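Local coordinates for putative oxidoreductase (Yersinia pestis, PDB 3KUX), which is an uncharacterised putative oxidoreductase that probably binds a nicotinamide dinucleotide on its Rossmann-type domain, at residues A[158-162]-A[206-210]; A[131-135]-A[295-301]; A[194-198]-A[345-349]. All coordinates share one frame; numbering follows the deposited sequence.

Contact 1 (A[158-162]-A[206-210]); sequences YRPEI and RPGSQ
Arg206 reaches from the loop 206-210 to the backbone of 158-162, where its NH1 donates a hydrogen bond to Arg159 O at 2.8 Å. The N-H...O angle of 138° marks this bond as bent on the donor side, and the oxygen is tilted somewhat from the guanidinium plane. On the acceptor side the approach is almost straight, with a C=O...N angle of 167°. Side-chain torsions explain the reach: CG lies anti to the backbone N (chi1 177°), chi2 is extended as well, and a single bend at chi3 turns the head group toward Arg159. The aliphatic part is used too, since Arg206 CD lies 3.3 Å from Pro160 O.

A second grip comes from within the type II turn Arg206-Ser209. Arg206 NE donates to Ser209 OG at 2.7 Å, with the hydroxyl close to the guanidinium plane, and NH2 adds a weak bond to the same oxygen. Held through NE and NH1, the head group has its rotation largely fixed, while Ile162 CA lies over one of its faces. Ile162 sets its CB toward the turn, but the residue is poorly ordered, so its detailed contact with Gly208 is doubtful. The positive phi of Gly208 suits the third position of the turn.

Asp213 receives hydrogen bonds from both Arg206 N and Ser209 OG, at the two ends of the turn. The contact lies at the surface of the C-terminal domain: 158-162 follows strand 148-156 and leads on to helix 176-192, and the turn belongs to the loop between strands 197-203 and 214-221. Arg159 is also backbone-bonded to Val232, just beyond strand 224-231.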
loop_
_atom_site.group_PDB
_atom_site.type_symbol
_atom_site.label_atom_id
_atom_site.label_comp_id
_atom_site.label_asym_id
_atom_site.label_seq_id
_atom_site.Cartn_x
_atom_site.Cartn_y
_atom_site.Cartn_z
ATOM N N TYR A 158 0.339 15.072 13.347
ATOM C CA TYR A 158 -0.118 16.353 13.840
ATOM C C TYR A 158 -0.292 17.334 12.700
ATOM O O TYR A 158 0.658 18.004 12.300
ATOM C CB TYR A 158 0.858 16.925 14.868
ATOM C CG TYR A 158 0.325 18.163 15.552
ATOM C CD1 TYR A 158 -0.745 18.080 16.438
ATOM C CD2 TYR A 158 0.878 19.412 15.306
ATOM C CE1 TYR A 158 -1.243 19.203 17.061
ATOM C CE2 TYR A 158 0.384 20.543 15.927
ATOM C CZ TYR A 158 -0.678 20.432 16.804
ATOM O OH TYR A 158 -1.178 21.554 17.426
ATOM N N ARG A 159 -1.507 17.407 12.171
ATOM C CA ARG A 159 -1.879 18.507 11.291
ATOM C C ARG A 159 -3.212 19.103 11.718
ATOM O O ARG A 159 -4.267 18.677 11.254
ATOM C CB ARG A 159 -1.902 18.081 9.820
ATOM C CG ARG A 159 -2.676 16.817 9.527
ATOM C CD ARG A 159 -2.053 16.104 8.347
ATOM N NE ARG A 159 -0.660 15.778 8.631
ATOM C CZ ARG A 159 0.270 15.578 7.705
ATOM N NH1 ARG A 159 -0.043 15.674 6.419
ATOM N NH2 ARG A 159 1.516 15.286 8.065
ATOM N N PRO A 160 -3.160 20.097 12.619
ATOM C CA PRO A 160 -4.338 20.758 13.163
ATOM C C PRO A 160 -4.989 21.672 12.130
ATOM O O PRO A 160 -6.176 21.984 12.239
ATOM C CB PRO A 160 -3.763 21.590 14.304
ATOM C CG PRO A 160 -2.401 21.930 13.843
ATOM C CD PRO A 160 -1.913 20.712 13.106
ATOM N N GLU A 161 -4.208 22.089 11.137
ATOM C CA GLU A 161 -4.701 22.969 10.086
ATOM C C GLU A 161 -5.439 22.178 9.009
ATOM O O GLU A 161 -4.894 21.240 8.426
ATOM C CB GLU A 161 -3.552 23.775 9.469
ATOM C CG GLU A 161 -2.611 22.968 8.569
ATOM C CD GLU A 161 -1.629 22.101 9.347
ATOM O OE1 GLU A 161 -0.918 22.636 10.227
ATOM O OE2 GLU A 161 -1.558 20.884 9.065
ATOM N N ILE A 162 -6.674 22.572 8.712
ATOM C CA ILE A 162 -7.515 21.867 7.754
ATOM C C ILE A 162 -7.279 22.248 6.318
ATOM O O ILE A 162 -8.051 23.020 5.751
ATOM C CB ILE A 162 -8.995 22.160 8.029
ATOM C CG1 ILE A 162 -9.248 22.329 9.528
ATOM C CG2 ILE A 162 -9.864 21.088 7.434
ATOM C CD1 ILE A 162 -10.449 23.202 9.846
ATOM N N ARG A 206 -10.756 16.744 15.063
ATOM C CA ARG A 206 -10.254 18.064 14.703
ATOM C C ARG A 206 -11.376 19.019 14.314
ATOM O O ARG A 206 -12.113 18.755 13.365
ATOM C CB ARG A 206 -9.255 17.961 13.557
ATOM C CG ARG A 206 -8.740 19.304 13.085
ATOM C CD ARG A 206 -7.803 19.141 11.918
ATOM N NE ARG A 206 -8.408 18.296 10.895
ATOM C CZ ARG A 206 -7.753 17.793 9.856
ATOM N NH1 ARG A 206 -6.464 18.049 9.693
ATOM N NH2 ARG A 206 -8.390 17.028 8.982
ATOM N N PRO A 207 -11.512 20.136 15.049
ATOM C CA PRO A 207 -12.475 21.171 14.663
ATOM C C PRO A 207 -12.172 21.647 13.250
ATOM O O PRO A 207 -11.037 22.035 12.964
ATOM C CB PRO A 207 -12.203 22.299 15.663
ATOM C CG PRO A 207 -11.599 21.618 16.847
ATOM C CD PRO A 207 -10.785 20.486 16.282
ATOM N N GLY A 208 -13.165 21.597 12.370
ATOM C CA GLY A 208 -12.966 22.016 10.988
ATOM C C GLY A 208 -12.776 20.864 10.018
ATOM O O GLY A 208 -12.825 21.058 8.803
ATOM N N SER A 209 -12.548 19.662 10.546
ATOM C CA SER A 209 -12.454 18.472 9.703
ATOM C C SER A 209 -13.748 18.284 8.917
ATOM O O SER A 209 -14.838 18.566 9.423
ATOM C CB SER A 209 -12.167 17.224 10.540
ATOM O OG SER A 209 -10.797 17.139 10.895
ATOM N N GLN A 210 -13.625 17.815 7.680
ATOM C CA GLN A 210 -14.797 17.562 6.844
ATOM C C GLN A 210 -15.037 16.064 6.673
ATOM O O GLN A 210 -16.156 15.631 6.392
ATOM C CB GLN A 210 -14.649 18.244 5.480
ATOM C CG GLN A 210 -14.800 19.767 5.518
ATOM C CD GLN A 210 -16.175 20.210 5.997
ATOM O OE1 GLN A 210 -17.179 19.533 5.759
ATOM N NE2 GLN A 210 -16.226 21.354 6.675
#

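Contact 2 (A[131-135]-A[295-301]); sequences SDFLT and LLTLPGN
Thr135 meets 295-301 with both branches of its side chain. Thr135 CG2 and Leu295 CD2 approach tip to tip at 3.5 Å, while OG1 turns to the backbone of the loop. One torsion serves both tasks: at chi1 -58° the methyl stands anti to the backbone N and the hydroxyl beside it, where Thr135 OG1 can donate to Ser131 O one helical turn earlier (2.8 Å).

Thr135 OG1 also accepts a weak bond from Leu298 N, again 2.8 Å long but bent to 130° at the hydrogen. Ser131 O takes a second donor, Thr135 N, and the two arrive from opposite faces of its carbonyl plane. Thr297 crosses Thr135 at about a right angle, its CG2 resting 3.4 Å from Thr135 OG1. Leu298 places CB beside that hydroxyl and extends CD1 to the Leu134 backbone and CB.

Nearer the start of the helix, Ser131 CB lies against Leu298 O and Gly300 N, the CA atoms of Ser131 and Gly300 being 3.7 Å apart. Leu134 crosses Asn301 at a slant, its CD1 4.1 Å from Asn301 CB and also close to Pro299 O. Strand 248-252 borders the contact through Tyr250, which touches both Thr135 and Leu295.

Across the two segments the sole hydrogen bond is the weak one to Thr135 OG1; the rest of the contact, within 388 Å² of buried surface, consists of approaches without a hydrogen bond, to methyls and to backbone atoms. The stronger polar links run elsewhere: Ser131 OG pairs with Asp276, Thr297 OG1 with Asp279, and Ser131 N with Asp256. Thr135 OG1, donor to its own helix and weak acceptor from Leu298 N, is thus a polar link between helix and loop, and a modest one.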
loop_
_atom_site.group_PDB
_atom_site.type_symbol
_atom_site.label_atom_id
_atom_site.label_comp_id
_atom_site.label_asym_id
_atom_site.label_seq_id
_atom_site.Cartn_x
_atom_site.Cartn_y
_atom_site.Cartn_z
ATOM N N SER A 131 10.241 -0.186 5.450
ATOM C CA SER A 131 11.361 -0.652 6.259
ATOM C C SER A 131 10.883 -1.360 7.525
ATOM O O SER A 131 11.349 -2.452 7.854
ATOM C CB SER A 131 12.254 0.524 6.634
ATOM O OG SER A 131 11.500 1.514 7.308
ATOM N N ASP A 132 9.952 -0.745 8.240
ATOM C CA ASP A 132 9.516 -1.318 9.503
ATOM C C ASP A 132 8.840 -2.679 9.309
ATOM O O ASP A 132 9.128 -3.637 10.030
ATOM C CB ASP A 132 8.636 -0.334 10.298
ATOM C CG ASP A 132 7.639 0.417 9.422
ATOM O OD1 ASP A 132 6.984 -0.224 8.570
ATOM O OD2 ASP A 132 7.501 1.650 9.600
ATOM N N PHE A 133 7.962 -2.769 8.319
ATOM C CA PHE A 133 7.224 -4.000 8.073
ATOM C C PHE A 133 8.148 -5.163 7.690
ATOM O O PHE A 133 8.044 -6.263 8.243
ATOM C CB PHE A 133 6.164 -3.775 6.996
ATOM C CG PHE A 133 5.251 -4.949 6.790
ATOM C CD1 PHE A 133 4.329 -5.304 7.763
ATOM C CD2 PHE A 133 5.312 -5.697 5.619
ATOM C CE1 PHE A 133 3.486 -6.387 7.576
ATOM C CE2 PHE A 133 4.473 -6.776 5.424
ATOM C CZ PHE A 133 3.558 -7.126 6.404
ATOM N N LEU A 134 9.049 -4.927 6.740
ATOM C CA LEU A 134 10.005 -5.959 6.368
ATOM C C LEU A 134 10.716 -6.472 7.619
ATOM O O LEU A 134 10.757 -7.681 7.879
ATOM C CB LEU A 134 11.017 -5.425 5.351
ATOM C CG LEU A 134 10.449 -5.126 3.959
ATOM C CD1 LEU A 134 11.437 -4.341 3.102
ATOM C CD2 LEU A 134 10.016 -6.406 3.264
ATOM N N THR A 135 11.260 -5.543 8.398
ATOM C CA THR A 135 11.999 -5.889 9.603
ATOM C C THR A 135 11.167 -6.790 10.495
ATOM O O THR A 135 11.651 -7.807 11.002
ATOM C CB THR A 135 12.380 -4.640 10.395
ATOM O OG1 THR A 135 13.161 -3.775 9.562
ATOM C CG2 THR A 135 13.181 -5.024 11.623
ATOM N N LEU A 295 17.090 -3.551 17.305
ATOM C CA LEU A 295 17.041 -4.481 16.192
ATOM C C LEU A 295 17.316 -3.753 14.886
ATOM O O LEU A 295 16.607 -2.816 14.523
ATOM C CB LEU A 295 15.677 -5.158 16.125
ATOM C CG LEU A 295 15.418 -6.015 14.890
ATOM C CD1 LEU A 295 16.252 -7.278 14.945
ATOM C CD2 LEU A 295 13.944 -6.352 14.798
ATOM N N LEU A 296 18.358 -4.192 14.190
ATOM C CA LEU A 296 18.741 -3.621 12.902
ATOM C C LEU A 296 17.546 -3.558 11.955
ATOM O O LEU A 296 16.959 -4.588 11.628
ATOM C CB LEU A 296 19.839 -4.474 12.278
ATOM C CG LEU A 296 20.349 -4.027 10.914
ATOM C CD1 LEU A 296 21.204 -2.772 11.075
ATOM C CD2 LEU A 296 21.130 -5.150 10.245
ATOM N N THR A 297 17.195 -2.356 11.513
ATOM C CA THR A 297 16.037 -2.168 10.637
ATOM C C THR A 297 16.372 -2.386 9.161
ATOM O O THR A 297 17.184 -1.660 8.593
ATOM C CB THR A 297 15.467 -0.744 10.774
ATOM O OG1 THR A 297 15.095 -0.506 12.134
ATOM C CG2 THR A 297 14.257 -0.568 9.888
ATOM N N LEU A 298 15.741 -3.371 8.530
ATOM C CA LEU A 298 15.917 -3.554 7.096
ATOM C C LEU A 298 15.491 -2.298 6.337
ATOM O O LEU A 298 14.548 -1.610 6.738
ATOM C CB LEU A 298 15.125 -4.759 6.606
ATOM C CG LEU A 298 15.501 -6.069 7.300
ATOM C CD1 LEU A 298 14.723 -7.232 6.706
ATOM C CD2 LEU A 298 16.996 -6.306 7.201
ATOM N N PRO A 299 16.202 -1.975 5.249
ATOM C CA PRO A 299 15.830 -0.822 4.436
ATOM C C PRO A 299 14.493 -1.019 3.725
ATOM O O PRO A 299 14.150 -2.143 3.338
ATOM C CB PRO A 299 16.960 -0.738 3.406
ATOM C CG PRO A 299 18.107 -1.475 4.020
ATOM C CD PRO A 299 17.511 -2.537 4.871
ATOM N N GLY A 300 13.741 0.069 3.561
ATOM C CA GLY A 300 12.509 0.035 2.779
ATOM C C GLY A 300 12.866 -0.356 1.364
ATOM O O GLY A 300 13.994 -0.132 0.924
ATOM N N ASN A 301 11.923 -0.940 0.636
ATOM C CA ASN A 301 12.253 -1.479 -0.677
ATOM C C ASN A 301 11.067 -1.489 -1.629
ATOM O O ASN A 301 10.628 -2.551 -2.082
ATOM C CB ASN A 301 12.823 -2.891 -0.524
ATOM C CG ASN A 301 13.431 -3.421 -1.803
ATOM O OD1 ASN A 301 13.823 -2.653 -2.686
ATOM N ND2 ASN A 301 13.516 -4.742 -1.912
#

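Contact 3 (A[194-198]-A[345-349]); sequences LPETL and ALPII
Leu198 and Leu346 form a hydrogen-bonded pair of an antiparallel bridge, each backbone N donating to the other's carbonyl. Leu198 N to Leu346 O measures 2.8 Å and is close to straight, 161° at the hydrogen. The return bond, Leu346 N to Leu198 O at 3.0 Å, is more bent. Ile348 N extends the pairing to Glu196 O at 3.1 Å.

Between these bonds Thr197 faces Pro347 as a non-hydrogen-bonded pair, with their CA atoms 4.2 Å apart. Proline has no N-H to give, and this position asks for none from it within the pairing. CA-H...O contacts accompany the bonds: Thr197 CA lies 3.1 Å from Leu346 O, and Pro347 CA makes a bent CA-H...O contact with Glu196 O, which also accepts from Ile348 N.

Beyond the backbone, Ile348 makes the main side-chain contact. Its chi1 of -73° sets CG1 beside the backbone N and anti to the carbonyl carbon, and chi2 of 66° then folds CD1 over the Glu196-Leu198 backbone. There Ile348 CD1 meets Pro195 CG at 3.8 Å, the two side chains crossing at about a right angle, and Leu198 CB at 4.2 Å. Ala345 CB rests near Thr197 OG1 and CB.

The short strand 346-347 thereby adds an edge to the mixed sheet beside 197-203, whose other neighbour is 214-221. On the face carrying Leu198 and Leu346 runs helix 323-342: Leu346 packs on Leu335, Ala338 and Ser339, and Ile348 on Leu332. Leu198 and Pro195 touch Leu219 of strand 214-221.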
loop_
_atom_site.group_PDB
_atom_site.type_symbol
_atom_site.label_atom_id
_atom_site.label_comp_id
_atom_site.label_asym_id
_atom_site.label_seq_id
_atom_site.Cartn_x
_atom_site.Cartn_y
_atom_site.Cartn_z
ATOM N N LEU A 194 -6.827 -13.623 8.488
ATOM C CA LEU A 194 -8.118 -13.009 8.773
ATOM C C LEU A 194 -8.485 -13.105 10.239
ATOM O O LEU A 194 -8.276 -14.138 10.865
ATOM C CB LEU A 194 -9.209 -13.682 7.948
ATOM C CG LEU A 194 -9.201 -13.378 6.455
ATOM C CD1 LEU A 194 -10.105 -14.359 5.728
ATOM C CD2 LEU A 194 -9.635 -11.937 6.214
ATOM N N PRO A 195 -9.046 -12.026 10.788
ATOM C CA PRO A 195 -9.527 -12.033 12.163
ATOM C C PRO A 195 -10.887 -12.719 12.250
ATOM O O PRO A 195 -11.438 -13.116 11.227
ATOM C CB PRO A 195 -9.669 -10.546 12.483
ATOM C CG PRO A 195 -9.997 -9.924 11.169
ATOM C CD PRO A 195 -9.276 -10.733 10.122
ATOM N N GLU A 196 -11.416 -12.861 13.462
ATOM C CA GLU A 196 -12.767 -13.379 13.641
ATOM C C GLU A 196 -13.775 -12.230 13.618
ATOM O O GLU A 196 -14.835 -12.335 13.005
ATOM C CB GLU A 196 -12.877 -14.179 14.940
ATOM C CG GLU A 196 -12.068 -15.473 14.940
ATOM C CD GLU A 196 -12.370 -16.368 16.139
ATOM O OE1 GLU A 196 -12.315 -15.872 17.288
ATOM O OE2 GLU A 196 -12.655 -17.573 15.929
ATOM N N THR A 197 -13.431 -11.128 14.274
ATOM C CA THR A 197 -14.268 -9.941 14.251
ATOM C C THR A 197 -13.451 -8.681 14.012
ATOM O O THR A 197 -12.284 -8.604 14.390
ATOM C CB THR A 197 -15.026 -9.764 15.570
ATOM O OG1 THR A 197 -14.093 -9.504 16.627
ATOM C CG2 THR A 197 -15.823 -11.010 15.891
ATOM N N LEU A 198 -14.085 -7.691 13.389
ATOM C CA LEU A 198 -13.490 -6.368 13.211
ATOM C C LEU A 198 -14.357 -5.320 13.895
ATOM O O LEU A 198 -15.544 -5.209 13.601
ATOM C CB LEU A 198 -13.372 -6.039 11.723
ATOM C CG LEU A 198 -13.033 -4.584 11.408
ATOM C CD1 LEU A 198 -11.595 -4.289 11.786
ATOM C CD2 LEU A 198 -13.262 -4.288 9.944
ATOM N N ALA A 345 -18.453 -5.044 17.104
ATOM C CA ALA A 345 -17.448 -5.873 16.470
ATOM C C ALA A 345 -18.203 -6.837 15.570
ATOM O O ALA A 345 -18.942 -7.694 16.049
ATOM C CB ALA A 345 -16.637 -6.625 17.510
ATOM N N LEU A 346 -18.052 -6.667 14.263
ATOM C CA LEU A 346 -18.757 -7.506 13.296
ATOM C C LEU A 346 -17.879 -8.668 12.853
ATOM O O LEU A 346 -16.657 -8.542 12.814
ATOM C CB LEU A 346 -19.194 -6.679 12.084
ATOM C CG LEU A 346 -20.303 -5.660 12.354
ATOM C CD1 LEU A 346 -20.461 -4.697 11.182
ATOM C CD2 LEU A 346 -21.617 -6.363 12.664
ATOM N N PRO A 347 -18.502 -9.809 12.528
ATOM C CA PRO A 347 -17.748 -10.991 12.139
ATOM C C PRO A 347 -17.391 -10.987 10.662
ATOM O O PRO A 347 -18.169 -10.507 9.838
ATOM C CB PRO A 347 -18.724 -12.132 12.428
ATOM C CG PRO A 347 -20.064 -11.530 12.219
ATOM C CD PRO A 347 -19.950 -10.069 12.597
ATOM N N ILE A 348 -16.211 -11.507 10.345
ATOM C CA ILE A 348 -15.816 -11.773 8.969
ATOM C C ILE A 348 -16.487 -13.062 8.509
ATOM O O ILE A 348 -16.482 -14.060 9.233
ATOM C CB ILE A 348 -14.289 -11.949 8.857
ATOM C CG1 ILE A 348 -13.579 -10.602 9.005
ATOM C CG2 ILE A 348 -13.920 -12.617 7.540
ATOM C CD1 ILE A 348 -13.711 -9.986 10.372
ATOM N N ILE A 349 -17.067 -13.039 7.311
ATOM C CA ILE A 349 -17.797 -14.198 6.795
ATOM C C ILE A 349 -17.463 -14.501 5.333
ATOM O O ILE A 349 -16.616 -13.841 4.726
ATOM C CB ILE A 349 -19.330 -14.001 6.913
ATOM C CG1 ILE A 349 -19.682 -13.141 8.131
ATOM C CG2 ILE A 349 -20.046 -15.355 6.959
ATOM C CD1 ILE A 349 -21.095 -12.584 8.106
#

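How the contacts relate
From the N terminus, the Rossmann-type region comes first, and 131-135 opens the longest loop, closed by contact 2 at 295-301. Nested within it is contact 1, which joins 158-162 to 206-210. Contact 3 starts at 194-198, inside both of those loops, and closes only at 345-349, so it crosses each of them. Contact 2 joins helix 131-142 to the chain leaving edge strand 290-295, whereas contact 3 lies at the sheet's other edge, where 346-347 pairs with 197-203. Contact 1 links loops that follow strands 148-156 and 197-203. The three centres stand about 29 to 31 Å apart, and none touches another.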